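PDB 7BR2: lipolytic enzyme, G-D-S-L family from Bacteroides thetaiotaomicron, which metabolises the drug diltiazem in the gut as a serine esterase of the SGNH (GDSL) hydrolase family, and may have lysophospholipase-type activity. Local coordinates for residues Arg131-Pro139 with Trp175-Val185; Phe38-Arg46 with Ala267-Asp275. All blocks are in the same frame, centred on the assembly; numbering follows the deposited sequence.

Contact 1 of 2, residues Arg131-Pro139 with Trp175-Val185; sequences RIVMTGTSP and WEFTDWNAPMV
The indole of Trp175 carries Ile132 on one face. Ile132 CB sits 3.6 Å from the centroid of the five-membered ring, 6° off its normal, a CH-pi contact. Ile132 CG2 covers the same face nearer the rim. Met134 CE comes obliquely to the six-membered ring, 3.8 Å from Trp175 CE3; bends at chi2 (-69°) and chi3 bring the methyl to it. Trp180 has Thr135 CB over one face and Thr137 CA at its edge; Tyr35 packs edge-to-face with it, and its NE1 bonds to Met216 O. The Phe177 ring meets Met134 CB obliquely.

These residues join the parallel strands 131-136 and 176-179, the last two of the central sheet of the SGNH hydrolase fold. Helix 155-173 makes the beta-alpha-beta crossover between them. Thr178 N binds Met134 O at 3.0 Å, and Gly136 N binds Thr178 O at 2.8 Å. Trp180 N to Gly136 O, 3.0 Å, carries the pairing past the strand end. Gly136 has no CB; one would clash with Asp179 OD1. That carboxylate caps helix 181-194: OD1 takes Asn181 N and OD2 takes Ala182 N, both from above its plane. Pro139 CD then packs on Met184 CB at 3.6 Å.

With an alanine at Trp175, Ile132 would probably lose the ring it packs on, and the Met134 methyl would be less firmly held.

At the strand start, Arg131 and Glu176 form a salt bridge. NH1 and OE2 are modelled 2.4 Å apart, a doubtful length. The backbone N of Lys14 donates to Glu176 OE1, and its O accepts from Arg131 NH1. Backbone bonds thus mainly set the strand register, Asp179 fixes the turn into the helix, and the charge pair ties the strand start to the N-terminal segment.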
loop_
_atom_site.group_PDB
_atom_site.type_symbol
_atom_site.label_atom_id
_atom_site.label_comp_id
_atom_site.label_asym_id
_atom_site.label_seq_id
_atom_site.Cartn_x
_atom_site.Cartn_y
_atom_site.Cartn_z
ATOM N N ARG A 131 -6.053 15.963 9.065
ATOM C CA ARG A 131 -6.982 15.586 8.014
ATOM C C ARG A 131 -7.470 14.152 8.227
ATOM O O ARG A 131 -6.660 13.218 8.309
ATOM C CB ARG A 131 -6.304 15.738 6.656
ATOM C CG ARG A 131 -7.191 15.385 5.473
ATOM C CD ARG A 131 -6.757 16.115 4.207
ATOM N NE ARG A 131 -5.401 15.825 3.743
ATOM C CZ ARG A 131 -5.104 14.934 2.798
ATOM N NH1 ARG A 131 -6.067 14.219 2.225
ATOM N NH2 ARG A 131 -3.840 14.757 2.423
ATOM N N ILE A 132 -8.791 13.973 8.290
ATOM C CA ILE A 132 -9.411 12.672 8.529
ATOM C C ILE A 132 -9.871 12.087 7.198
ATOM O O ILE A 132 -10.536 12.767 6.407
ATOM C CB ILE A 132 -10.586 12.786 9.519
ATOM C CG1 ILE A 132 -10.148 13.468 10.817
ATOM C CG2 ILE A 132 -11.139 11.417 9.859
ATOM C CD1 ILE A 132 -9.097 12.681 11.586
ATOM N N VAL A 133 -9.512 10.829 6.937
ATOM C CA VAL A 133 -9.893 10.143 5.703
ATOM C C VAL A 133 -10.563 8.816 6.057
ATOM O O VAL A 133 -9.887 7.858 6.469
ATOM C CB VAL A 133 -8.689 9.913 4.781
ATOM C CG1 VAL A 133 -9.118 9.201 3.512
ATOM C CG2 VAL A 133 -8.003 11.249 4.458
ATOM N N MET A 134 -11.882 8.739 5.866
ATOM C CA MET A 134 -12.570 7.463 6.013
ATOM C C MET A 134 -12.237 6.588 4.816
ATOM O O MET A 134 -12.380 7.025 3.672
ATOM C CB MET A 134 -14.080 7.683 6.110
ATOM C CG MET A 134 -14.532 8.437 7.349
ATOM S SD MET A 134 -14.323 7.494 8.860
ATOM C CE MET A 134 -13.247 8.566 9.814
ATOM N N THR A 135 -11.744 5.374 5.064
ATOM C CA THR A 135 -11.377 4.456 3.987
ATOM C C THR A 135 -12.135 3.157 4.216
ATOM O O THR A 135 -11.829 2.410 5.152
ATOM C CB THR A 135 -9.868 4.197 3.913
ATOM O OG1 THR A 135 -9.471 3.360 5.008
ATOM C CG2 THR A 135 -9.112 5.471 3.995
ATOM N N GLY A 136 -13.116 2.883 3.353
ATOM C CA GLY A 136 -13.945 1.703 3.501
ATOM C C GLY A 136 -13.120 0.452 3.338
ATOM O O GLY A 136 -12.377 0.335 2.363
ATOM N N THR A 137 -13.193 -0.459 4.309
ATOM C CA THR A 137 -12.327 -1.634 4.296
ATOM C C THR A 137 -12.503 -2.466 3.025
ATOM O O THR A 137 -13.565 -2.477 2.390
ATOM C CB THR A 137 -12.603 -2.528 5.501
ATOM O OG1 THR A 137 -11.850 -3.738 5.367
ATOM C CG2 THR A 137 -14.080 -2.879 5.595
ATOM N N SER A 138 -11.429 -3.172 2.663
ATOM C CA SER A 138 -11.499 -4.219 1.664
ATOM C C SER A 138 -12.563 -5.249 2.065
ATOM O O SER A 138 -12.893 -5.389 3.243
ATOM C CB SER A 138 -10.120 -4.872 1.505
ATOM O OG SER A 138 -9.589 -5.279 2.754
ATOM N N PRO A 139 -13.106 -5.997 1.106
ATOM C CA PRO A 139 -14.310 -6.784 1.380
ATOM C C PRO A 139 -14.030 -8.208 1.845
ATOM O O PRO A 139 -12.934 -8.747 1.683
ATOM C CB PRO A 139 -15.007 -6.801 0.013
ATOM C CG PRO A 139 -13.844 -6.874 -0.959
ATOM C CD PRO A 139 -12.713 -6.081 -0.319
ATOM N N TRP A 175 -14.978 15.480 6.116
ATOM C CA TRP A 175 -13.866 14.567 5.928
ATOM C C TRP A 175 -13.917 13.972 4.528
ATOM O O TRP A 175 -14.978 13.888 3.911
ATOM C CB TRP A 175 -13.919 13.453 6.966
ATOM C CG TRP A 175 -13.891 13.956 8.352
ATOM C CD1 TRP A 175 -13.388 15.151 8.769
ATOM C CD2 TRP A 175 -14.332 13.268 9.526
ATOM N NE1 TRP A 175 -13.514 15.264 10.128
ATOM C CE2 TRP A 175 -14.084 14.119 10.621
ATOM C CE3 TRP A 175 -14.914 12.018 9.758
ATOM C CZ2 TRP A 175 -14.406 13.761 11.936
ATOM C CZ3 TRP A 175 -15.235 11.664 11.065
ATOM C CH2 TRP A 175 -14.976 12.531 12.135
ATOM N N GLU A 176 -12.759 13.524 4.045
ATOM C CA GLU A 176 -12.700 12.846 2.761
ATOM C C GLU A 176 -13.088 11.379 2.922
ATOM O O GLU A 176 -13.054 10.819 4.018
ATOM C CB GLU A 176 -11.303 12.976 2.141
ATOM C CG GLU A 176 -10.816 14.429 2.080
ATOM C CD GLU A 176 -9.341 14.572 1.727
ATOM O OE1 GLU A 176 -9.037 15.309 0.766
ATOM O OE2 GLU A 176 -8.488 13.975 2.421
ATOM N N PHE A 177 -13.480 10.757 1.809
ATOM C CA PHE A 177 -13.925 9.372 1.838
ATOM C C PHE A 177 -13.421 8.657 0.593
ATOM O O PHE A 177 -13.486 9.200 -0.514
ATOM C CB PHE A 177 -15.463 9.268 1.905
ATOM C CG PHE A 177 -15.982 7.851 1.793
ATOM C CD1 PHE A 177 -16.225 7.262 0.549
ATOM C CD2 PHE A 177 -16.219 7.095 2.939
ATOM C CE1 PHE A 177 -16.684 5.949 0.450
ATOM C CE2 PHE A 177 -16.689 5.780 2.851
ATOM C CZ PHE A 177 -16.922 5.209 1.602
ATOM N N THR A 178 -12.956 7.423 0.782
ATOM C CA THR A 178 -12.668 6.514 -0.315
ATOM C C THR A 178 -13.033 5.106 0.135
ATOM O O THR A 178 -13.093 4.817 1.331
ATOM C CB THR A 178 -11.206 6.586 -0.746
ATOM O OG1 THR A 178 -11.017 5.765 -1.901
ATOM C CG2 THR A 178 -10.297 6.096 0.370
ATOM N N ASP A 179 -13.293 4.227 -0.827
ATOM C CA ASP A 179 -13.811 2.899 -0.525
ATOM C C ASP A 179 -13.010 1.847 -1.269
ATOM O O ASP A 179 -12.768 1.985 -2.473
ATOM C CB ASP A 179 -15.294 2.794 -0.883
ATOM C CG ASP A 179 -15.882 1.434 -0.546
ATOM O OD1 ASP A 179 -15.402 0.788 0.422
ATOM O OD2 ASP A 179 -16.823 1.009 -1.252
ATOM N N TRP A 180 -12.559 0.821 -0.544
ATOM C CA TRP A 180 -11.964 -0.344 -1.187
ATOM C C TRP A 180 -12.985 -1.430 -1.492
ATOM O O TRP A 180 -12.723 -2.291 -2.330
ATOM C CB TRP A 180 -10.860 -0.959 -0.308
ATOM C CG TRP A 180 -9.524 -0.237 -0.245
ATOM C CD1 TRP A 180 -8.741 0.164 -1.299
ATOM C CD2 TRP A 180 -8.799 0.106 0.942
ATOM N NE1 TRP A 180 -7.591 0.759 -0.834
ATOM C CE2 TRP A 180 -7.602 0.734 0.538
ATOM C CE3 TRP A 180 -9.053 -0.047 2.312
ATOM C CZ2 TRP A 180 -6.657 1.203 1.453
ATOM C CZ3 TRP A 180 -8.112 0.430 3.223
ATOM C CH2 TRP A 180 -6.932 1.047 2.786
ATOM N N ASN A 181 -14.126 -1.418 -0.809
ATOM C CA ASN A 181 -15.023 -2.569 -0.822
ATOM C C ASN A 181 -15.654 -2.763 -2.200
ATOM O O ASN A 181 -15.519 -3.827 -2.815
ATOM C CB ASN A 181 -16.091 -2.386 0.260
ATOM C CG ASN A 181 -16.720 -3.692 0.678
ATOM O OD1 ASN A 181 -17.429 -4.328 -0.097
ATOM N ND2 ASN A 181 -16.454 -4.108 1.915
ATOM N N ALA A 182 -16.329 -1.727 -2.710
ATOM C CA ALA A 182 -16.976 -1.837 -4.017
ATOM C C ALA A 182 -15.993 -2.145 -5.136
ATOM O O ALA A 182 -16.213 -3.133 -5.859
ATOM C CB ALA A 182 -17.771 -0.559 -4.316
ATOM N N PRO A 183 -14.910 -1.389 -5.339
ATOM C CA PRO A 183 -14.021 -1.722 -6.465
ATOM C C PRO A 183 -13.395 -3.097 -6.345
ATOM O O PRO A 183 -13.198 -3.785 -7.358
ATOM C CB PRO A 183 -12.957 -0.614 -6.428
ATOM C CG PRO A 183 -13.476 0.426 -5.498
ATOM C CD PRO A 183 -14.421 -0.227 -4.571
ATOM N N MET A 184 -13.098 -3.539 -5.132
ATOM C CA MET A 184 -12.466 -4.840 -4.991
ATOM C C MET A 184 -13.470 -5.960 -5.214
ATOM O O MET A 184 -13.120 -7.006 -5.763
ATOM C CB MET A 184 -11.798 -4.952 -3.624
ATOM C CG MET A 184 -10.490 -4.180 -3.536
ATOM S SD MET A 184 -9.750 -4.285 -1.896
ATOM C CE MET A 184 -8.942 -5.889 -2.034
ATOM N N VAL A 185 -14.720 -5.772 -4.782
ATOM C CA VAL A 185 -15.766 -6.732 -5.131
ATOM C C VAL A 185 -15.901 -6.822 -6.644
ATOM O O VAL A 185 -15.991 -7.918 -7.208
ATOM C CB VAL A 185 -17.100 -6.337 -4.472
ATOM C CG1 VAL A 185 -18.223 -7.203 -5.013
ATOM C CG2 VAL A 185 -17.019 -6.501 -2.973
#

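Contact 2 of 2, residues Phe38-Arg46 with Ala267-Asp275; sequences FIWLYYMTR and AEALPYPLD
Tyr272 stands roughly at right angles to Phe38 and Tyr42. Its loop, 267-275, follows strand 260-267 and packs on helix 35-46 of the SGNH hydrolase domain. The Tyr272 ring turns an edge to the helix backbone, with CE1 3.3 Å from Tyr42 N. CG lies anti to the backbone N (chi1 -170°), which carries the ring to the helix. Its hydroxyl donates to Phe38 O at 2.9 Å. Tyr42 N reaches the same oxygen from the other face of the carbonyl plane, so the helix bond is kept and a loop bond is added.

Leu41 crosses the tyrosine obliquely, its CD2 3.7 Å from Tyr272 CZ. Leu41 CD1 points at Pro273 CG, and Thr45 CG2 at Pro273 CD. Tyr42 CB lies against Tyr272 CE1.

Arg46 bends at chi2 (64°) and chi3 (43°). Its guanidinium comes back to the loop, nearly perpendicular to the tyrosine ring, with Tyr272 CB at its edge. One face of the guanidinium lies over Tyr42 CE1. Arg46 NH2 bonds to Met300 O, which ties in the end of helix 296-300. Near the helix end, Leu270 N donates to Thr45 O at 3.0 Å, and Ala269 CB lies against the carbonyl oxygens of Thr45 and Arg46.

Thr45 OG1 donates to Leu41 O. One water accepts from Arg46 NE and donates to Thr45 OG1, 2.7 Å away, and to Leu270 O, 2.6 Å away.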
loop_
_atom_site.group_PDB
_atom_site.type_symbol
_atom_site.label_atom_id
_atom_site.label_comp_id
_atom_site.label_asym_id
_atom_site.label_seq_id
_atom_site.Cartn_x
_atom_site.Cartn_y
_atom_site.Cartn_z
ATOM N N PHE A 38 3.190 -0.130 0.239
ATOM C CA PHE A 38 3.181 0.048 -1.212
ATOM C C PHE A 38 2.846 1.494 -1.582
ATOM O O PHE A 38 3.417 2.057 -2.528
ATOM C CB PHE A 38 2.174 -0.933 -1.826
ATOM C CG PHE A 38 2.552 -2.396 -1.654
ATOM C CD1 PHE A 38 3.867 -2.771 -1.398
ATOM C CD2 PHE A 38 1.584 -3.393 -1.760
ATOM C CE1 PHE A 38 4.210 -4.106 -1.252
ATOM C CE2 PHE A 38 1.919 -4.736 -1.600
ATOM C CZ PHE A 38 3.234 -5.094 -1.358
ATOM N N ILE A 39 1.947 2.121 -0.821
ATOM C CA ILE A 39 1.621 3.533 -1.042
ATOM C C ILE A 39 2.836 4.421 -0.768
ATOM O O ILE A 39 3.164 5.334 -1.551
ATOM C CB ILE A 39 0.419 3.946 -0.176
ATOM C CG1 ILE A 39 -0.865 3.247 -0.631
ATOM C CG2 ILE A 39 0.232 5.449 -0.226
ATOM C CD1 ILE A 39 -2.042 3.392 0.381
ATOM N N TRP A 40 3.512 4.185 0.362
ATOM C CA TRP A 40 4.731 4.936 0.643
ATOM C C TRP A 40 5.762 4.708 -0.456
ATOM O O TRP A 40 6.437 5.651 -0.877
ATOM C CB TRP A 40 5.292 4.556 2.017
ATOM C CG TRP A 40 6.234 5.581 2.617
ATOM C CD1 TRP A 40 6.668 6.746 2.041
ATOM C CD2 TRP A 40 6.859 5.522 3.911
ATOM N NE1 TRP A 40 7.521 7.405 2.891
ATOM C CE2 TRP A 40 7.655 6.679 4.046
ATOM C CE3 TRP A 40 6.823 4.598 4.969
ATOM C CZ2 TRP A 40 8.409 6.940 5.200
ATOM C CZ3 TRP A 40 7.572 4.857 6.113
ATOM C CH2 TRP A 40 8.356 6.017 6.217
ATOM N N LEU A 41 5.883 3.466 -0.946
ATOM C CA LEU A 41 6.808 3.178 -2.041
ATOM C C LEU A 41 6.501 4.039 -3.267
ATOM O O LEU A 41 7.413 4.535 -3.949
ATOM C CB LEU A 41 6.728 1.690 -2.396
ATOM C CG LEU A 41 7.654 1.180 -3.502
ATOM C CD1 LEU A 41 9.089 1.470 -3.133
ATOM C CD2 LEU A 41 7.448 -0.335 -3.712
ATOM N N TYR A 42 5.218 4.213 -3.571
ATOM C CA TYR A 42 4.858 5.119 -4.653
ATOM C C TYR A 42 5.389 6.524 -4.387
ATOM O O TYR A 42 6.018 7.140 -5.254
ATOM C CB TYR A 42 3.346 5.161 -4.844
ATOM C CG TYR A 42 2.931 6.060 -5.981
ATOM C CD1 TYR A 42 2.863 5.576 -7.279
ATOM C CD2 TYR A 42 2.601 7.395 -5.757
ATOM C CE1 TYR A 42 2.479 6.397 -8.327
ATOM C CE2 TYR A 42 2.213 8.220 -6.797
ATOM C CZ TYR A 42 2.154 7.715 -8.079
ATOM O OH TYR A 42 1.774 8.519 -9.121
ATOM N N TYR A 43 5.136 7.057 -3.189
ATOM C CA TYR A 43 5.602 8.423 -2.930
ATOM C C TYR A 43 7.127 8.512 -2.920
ATOM O O TYR A 43 7.686 9.538 -3.317
ATOM C CB TYR A 43 5.061 8.937 -1.596
ATOM C CG TYR A 43 3.650 9.452 -1.665
ATOM C CD1 TYR A 43 2.566 8.588 -1.633
ATOM C CD2 TYR A 43 3.401 10.813 -1.787
ATOM C CE1 TYR A 43 1.268 9.073 -1.705
ATOM C CE2 TYR A 43 2.120 11.305 -1.866
ATOM C CZ TYR A 43 1.053 10.434 -1.825
ATOM O OH TYR A 43 -0.230 10.940 -1.890
ATOM N N MET A 44 7.820 7.424 -2.557
ATOM C CA MET A 44 9.274 7.467 -2.484
ATOM C C MET A 44 9.889 7.483 -3.873
ATOM O O MET A 44 10.952 8.080 -4.072
ATOM C CB MET A 44 9.835 6.252 -1.729
ATOM C CG MET A 44 9.430 6.066 -0.258
ATOM S SD MET A 44 9.724 4.357 0.268
ATOM C CE MET A 44 9.700 4.531 2.067
ATOM N N THR A 45 9.253 6.819 -4.837
ATOM C CA THR A 45 9.849 6.753 -6.166
ATOM C C THR A 45 9.318 7.814 -7.122
ATOM O O THR A 45 10.065 8.280 -7.984
ATOM C CB THR A 45 9.659 5.359 -6.750
ATOM O OG1 THR A 45 8.267 5.021 -6.700
ATOM C CG2 THR A 45 10.437 4.369 -5.927
ATOM N N ARG A 46 8.029 8.162 -7.037
ATOM C CA ARG A 46 7.420 9.176 -7.897
ATOM C C ARG A 46 7.715 10.613 -7.432
ATOM O O ARG A 46 7.805 11.529 -8.263
ATOM C CB ARG A 46 5.922 8.938 -7.994
ATOM C CG ARG A 46 5.239 9.663 -9.161
ATOM C CD ARG A 46 5.726 9.168 -10.515
ATOM N NE ARG A 46 5.831 7.721 -10.485
ATOM C CZ ARG A 46 4.867 6.900 -10.885
ATOM N NH1 ARG A 46 3.721 7.397 -11.316
ATOM N NH2 ARG A 46 5.036 5.584 -10.803
ATOM N N ALA A 267 15.152 11.859 -15.763
ATOM C CA ALA A 267 13.780 11.776 -15.292
ATOM C C ALA A 267 13.631 12.523 -13.975
ATOM O O ALA A 267 14.601 12.711 -13.244
ATOM C CB ALA A 267 13.369 10.317 -15.118
ATOM N N GLU A 268 12.411 12.993 -13.703
ATOM C CA GLU A 268 12.091 13.549 -12.398
ATOM C C GLU A 268 11.718 12.475 -11.395
ATOM O O GLU A 268 11.777 12.724 -10.183
ATOM C CB GLU A 268 10.934 14.548 -12.496
ATOM C CG GLU A 268 11.228 15.749 -13.368
ATOM C CD GLU A 268 9.987 16.557 -13.701
ATOM O OE1 GLU A 268 8.875 16.171 -13.267
ATOM O OE2 GLU A 268 10.125 17.565 -14.428
ATOM N N ALA A 269 11.325 11.299 -11.868
ATOM C CA ALA A 269 10.863 10.242 -10.994
ATOM C C ALA A 269 11.421 8.926 -11.504
ATOM O O ALA A 269 11.831 8.812 -12.660
ATOM C CB ALA A 269 9.333 10.202 -10.927
ATOM N N LEU A 270 11.436 7.943 -10.625
ATOM C CA LEU A 270 11.828 6.580 -10.944
ATOM C C LEU A 270 10.594 5.747 -11.266
ATOM O O LEU A 270 9.471 6.139 -10.932
ATOM C CB LEU A 270 12.593 5.956 -9.763
ATOM C CG LEU A 270 13.930 6.588 -9.362
ATOM C CD1 LEU A 270 14.503 5.907 -8.110
ATOM C CD2 LEU A 270 14.926 6.543 -10.515
ATOM N N PRO A 271 10.747 4.616 -11.965
ATOM C CA PRO A 271 9.602 3.713 -12.147
ATOM C C PRO A 271 9.173 3.092 -10.826
ATOM O O PRO A 271 9.941 3.002 -9.865
ATOM C CB PRO A 271 10.127 2.645 -13.112
ATOM C CG PRO A 271 11.607 2.639 -12.896
ATOM C CD PRO A 271 11.974 4.073 -12.582
ATOM N N TYR A 272 7.920 2.656 -10.790
ATOM C CA TYR A 272 7.417 1.969 -9.611
ATOM C C TYR A 272 7.917 0.537 -9.617
ATOM O O TYR A 272 7.686 -0.185 -10.594
ATOM C CB TYR A 272 5.904 1.978 -9.559
ATOM C CG TYR A 272 5.400 1.482 -8.230
ATOM C CD1 TYR A 272 5.293 2.348 -7.141
ATOM C CD2 TYR A 272 5.075 0.138 -8.042
ATOM C CE1 TYR A 272 4.846 1.897 -5.912
ATOM C CE2 TYR A 272 4.628 -0.321 -6.815
ATOM C CZ TYR A 272 4.522 0.562 -5.752
ATOM O OH TYR A 272 4.071 0.108 -4.532
ATOM N N PRO A 273 8.638 0.104 -8.587
ATOM C CA PRO A 273 9.163 -1.262 -8.561
ATOM C C PRO A 273 8.181 -2.235 -7.934
ATOM O O PRO A 273 7.506 -1.936 -6.945
ATOM C CB PRO A 273 10.442 -1.114 -7.729
ATOM C CG PRO A 273 10.133 -0.012 -6.806
ATOM C CD PRO A 273 9.170 0.926 -7.493
ATOM N N LEU A 274 8.113 -3.426 -8.533
ATOM C CA LEU A 274 7.166 -4.460 -8.139
ATOM C C LEU A 274 7.929 -5.681 -7.654
ATOM O O LEU A 274 8.789 -6.214 -8.366
ATOM C CB LEU A 274 6.246 -4.831 -9.305
ATOM C CG LEU A 274 5.317 -3.692 -9.723
ATOM C CD1 LEU A 274 4.664 -3.942 -11.077
ATOM C CD2 LEU A 274 4.265 -3.413 -8.651
ATOM N N ASP A 275 7.637 -6.099 -6.432
ATOM C CA ASP A 275 8.225 -7.314 -5.890
ATOM C C ASP A 275 7.560 -8.523 -6.544
ATOM O O ASP A 275 6.325 -8.625 -6.568
ATOM C CB ASP A 275 8.029 -7.335 -4.378
ATOM C CG ASP A 275 9.020 -8.229 -3.672
ATOM O OD1 ASP A 275 9.685 -9.044 -4.346
ATOM O OD2 ASP A 275 9.111 -8.116 -2.429
HETATM O O HOH W 1 7.595 5.692 -9.225
#

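Both contacts are buried, but they join different kinds of elements. Contact 1 pairs two neighbouring strands at one edge of the parallel sheet. Contact 2 joins helix 35-46 to a loop 221 residues farther along the chain, after strand 260-267. Contact 1 is nested inside the chain loop that contact 2 closes. Their centres are about 22 Å apart, and they do not touch. They share no helix or strand, though helix 210-223 packs side chains against both. Regular backbone pairing dominates contact 1, whereas contact 2 relies on a tyrosine hydroxyl, a single loop amide and a bridging water.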